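Local structure of CSP3 (Bacillus subtilis, 5FIG) at residues C70-E75 against Q102-A107. The protein probably stores Cu(I) ions in the bacterial cytosol and so protects the cell against copper toxicity. Residues are numbered along the deposited sequence; the frame is centred on the assembly and turned at random.
Sequences CADICE and QCRSMA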
loop_
_atom_site.group_PDB
_atom_site.type_symbol
_atom_site.label_atom_id
_atom_site.label_comp_id
_atom_site.label_asym_id
_atom_site.label_seq_id
_atom_site.Cartn_x
_atom_site.Cartn_y
_atom_site.Cartn_z
ATOM N N CYS B 70 -12.292 -6.479 2.820
ATOM C CA CYS B 70 -11.279 -7.403 3.197
ATOM C C CYS B 70 -11.881 -8.803 3.370
ATOM O O CYS B 70 -11.267 -9.790 2.931
ATOM C CB CYS B 70 -10.536 -6.911 4.445
ATOM S SG CYS B 70 -9.100 -7.910 4.918
ATOM N N ALA B 71 -13.043 -8.887 3.985
ATOM C CA ALA B 71 -13.670 -10.208 4.206
ATOM C C ALA B 71 -13.990 -10.881 2.882
ATOM O O ALA B 71 -13.759 -12.068 2.714
ATOM C CB ALA B 71 -14.918 -10.093 5.063
ATOM N N ASP B 72 -14.514 -10.096 1.945
ATOM C CA ASP B 72 -14.853 -10.626 0.616
ATOM C C ASP B 72 -13.641 -11.168 -0.119
ATOM O O ASP B 72 -13.694 -12.254 -0.698
ATOM C CB ASP B 72 -15.548 -9.576 -0.231
ATOM C CG ASP B 72 -16.949 -9.231 0.265
ATOM O OD1 ASP B 72 -17.586 -9.997 1.006
ATOM O OD2 ASP B 72 -17.469 -8.173 -0.133
ATOM N N ILE B 73 -12.540 -10.399 -0.101
ATOM C CA ILE B 73 -11.316 -10.799 -0.781
ATOM C C ILE B 73 -10.690 -12.015 -0.065
ATOM O O ILE B 73 -10.288 -12.991 -0.730
ATOM C CB ILE B 73 -10.313 -9.657 -0.871
ATOM C CG1 ILE B 73 -10.988 -8.587 -1.745
ATOM C CG2 ILE B 73 -8.982 -10.137 -1.416
ATOM C CD1 ILE B 73 -10.201 -7.337 -1.900
ATOM N N CYS B 74 -10.675 -11.975 1.254
ATOM C CA CYS B 74 -10.183 -13.123 2.035
ATOM C C CYS B 74 -10.996 -14.382 1.737
ATOM O O CYS B 74 -10.395 -15.452 1.558
ATOM C CB CYS B 74 -10.254 -12.870 3.561
ATOM S SG CYS B 74 -8.980 -11.772 4.160
ATOM N N GLU B 75 -12.335 -14.276 1.700
ATOM C CA GLU B 75 -13.222 -15.432 1.396
ATOM C C GLU B 75 -12.825 -16.013 0.010
ATOM O O GLU B 75 -12.598 -17.210 -0.165
ATOM C CB GLU B 75 -14.777 -15.043 1.519
ATOM C CG GLU B 75 -15.231 -15.061 2.952
ATOM C CD GLU B 75 -16.665 -14.610 3.137
ATOM O OE1 GLU B 75 -17.374 -14.437 2.137
ATOM O OE2 GLU B 75 -17.080 -14.407 4.304
ATOM N N GLN B 102 -13.427 -12.586 11.230
ATOM C CA GLN B 102 -13.166 -11.485 12.122
ATOM C C GLN B 102 -13.559 -10.149 11.478
ATOM O O GLN B 102 -14.031 -9.227 12.148
ATOM C CB GLN B 102 -11.669 -11.455 12.495
ATOM C CG GLN B 102 -11.268 -12.552 13.488
ATOM C CD GLN B 102 -11.611 -12.229 14.942
ATOM O OE1 GLN B 102 -11.912 -11.108 15.314
ATOM N NE2 GLN B 102 -11.727 -13.237 15.726
ATOM N N CYS B 103 -13.244 -10.025 10.199
ATOM C CA CYS B 103 -13.587 -8.774 9.457
ATOM C C CYS B 103 -15.098 -8.579 9.358
ATOM O O CYS B 103 -15.562 -7.436 9.443
ATOM C CB CYS B 103 -12.928 -8.785 8.080
ATOM S SG CYS B 103 -11.167 -8.368 8.174
ATOM N N ARG B 104 -15.850 -9.660 9.174
ATOM C CA ARG B 104 -17.344 -9.550 9.123
ATOM C C ARG B 104 -17.886 -9.020 10.449
ATOM O O ARG B 104 -18.800 -8.198 10.479
ATOM C CB ARG B 104 -18.000 -10.894 8.705
ATOM C CG ARG B 104 -17.770 -11.206 7.226
ATOM C CD ARG B 104 -18.648 -11.990 6.234
ATOM N NE ARG B 104 -18.552 -10.948 5.262
ATOM C CZ ARG B 104 -18.107 -10.946 4.009
ATOM N NH1 ARG B 104 -17.803 -12.040 3.319
ATOM N NH2 ARG B 104 -18.015 -9.752 3.434
ATOM N N SER B 105 -17.296 -9.468 11.567
ATOM C CA SER B 105 -17.668 -8.944 12.887
ATOM C C SER B 105 -17.356 -7.468 13.031
ATOM O O SER B 105 -18.167 -6.721 13.523
ATOM C CB SER B 105 -16.914 -9.715 13.972
ATOM O OG SER B 105 -17.261 -11.079 13.843
ATOM N N MET B 106 -16.164 -7.063 12.591
ATOM C CA MET B 106 -15.756 -5.648 12.640
ATOM C C MET B 106 -16.617 -4.765 11.761
ATOM O O MET B 106 -16.968 -3.620 12.129
ATOM C CB MET B 106 -14.359 -5.443 12.149
ATOM C CG MET B 106 -13.267 -5.691 13.084
ATOM S SD MET B 106 -13.269 -4.817 14.655
ATOM C CE MET B 106 -13.538 -3.131 14.267
ATOM N N ALA B 107 -17.011 -5.324 10.615
ATOM C CA ALA B 107 -17.815 -4.603 9.630
ATOM C C ALA B 107 -19.259 -4.353 10.047
ATOM O O ALA B 107 -19.935 -3.467 9.529
ATOM C CB ALA B 107 -17.780 -5.360 8.294
#
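Cys103 points its CB at Ala71, and the two CB atoms pack 3.8 Å apart; these residues are the nearest CA pair between 70-75 and 102-107. With its SG beside the backbone N (chi1 -78°), Cys103 also brings its sulfur to 3.9 Å from Cys70 SG, a van der Waals contact of two thiols in this metal-free form; Cys103 packs on Cys8 and Cys12 of helix 6-27 as well. One residue on, Arg104 reaches across the partly exposed edge of the helix pair, its chain bent at chi3, and lays one guanidinium face over Ala71, whose CB lies 3.4 Å above the centre of the plane. NH2 forms a salt bridge with Asp72 OD1, its exact length doubtful, and Asp72 also packs on Phe62 of the second subunit. NH1 makes a weak salt bridge with Glu75, doubtful in detail in the conformer given. A leucine in place of Arg104 would probably leave the carboxylates of Asp72 and Glu75 without their shared positive partner. The axes of 70-75 and 102-107 approach to 9.1 Å and run antiparallel (162°), as is typical of a four-helix bundle, here with cysteines facing inward, consistent with Cu(I) storage, and a salt-bridge network at the edge.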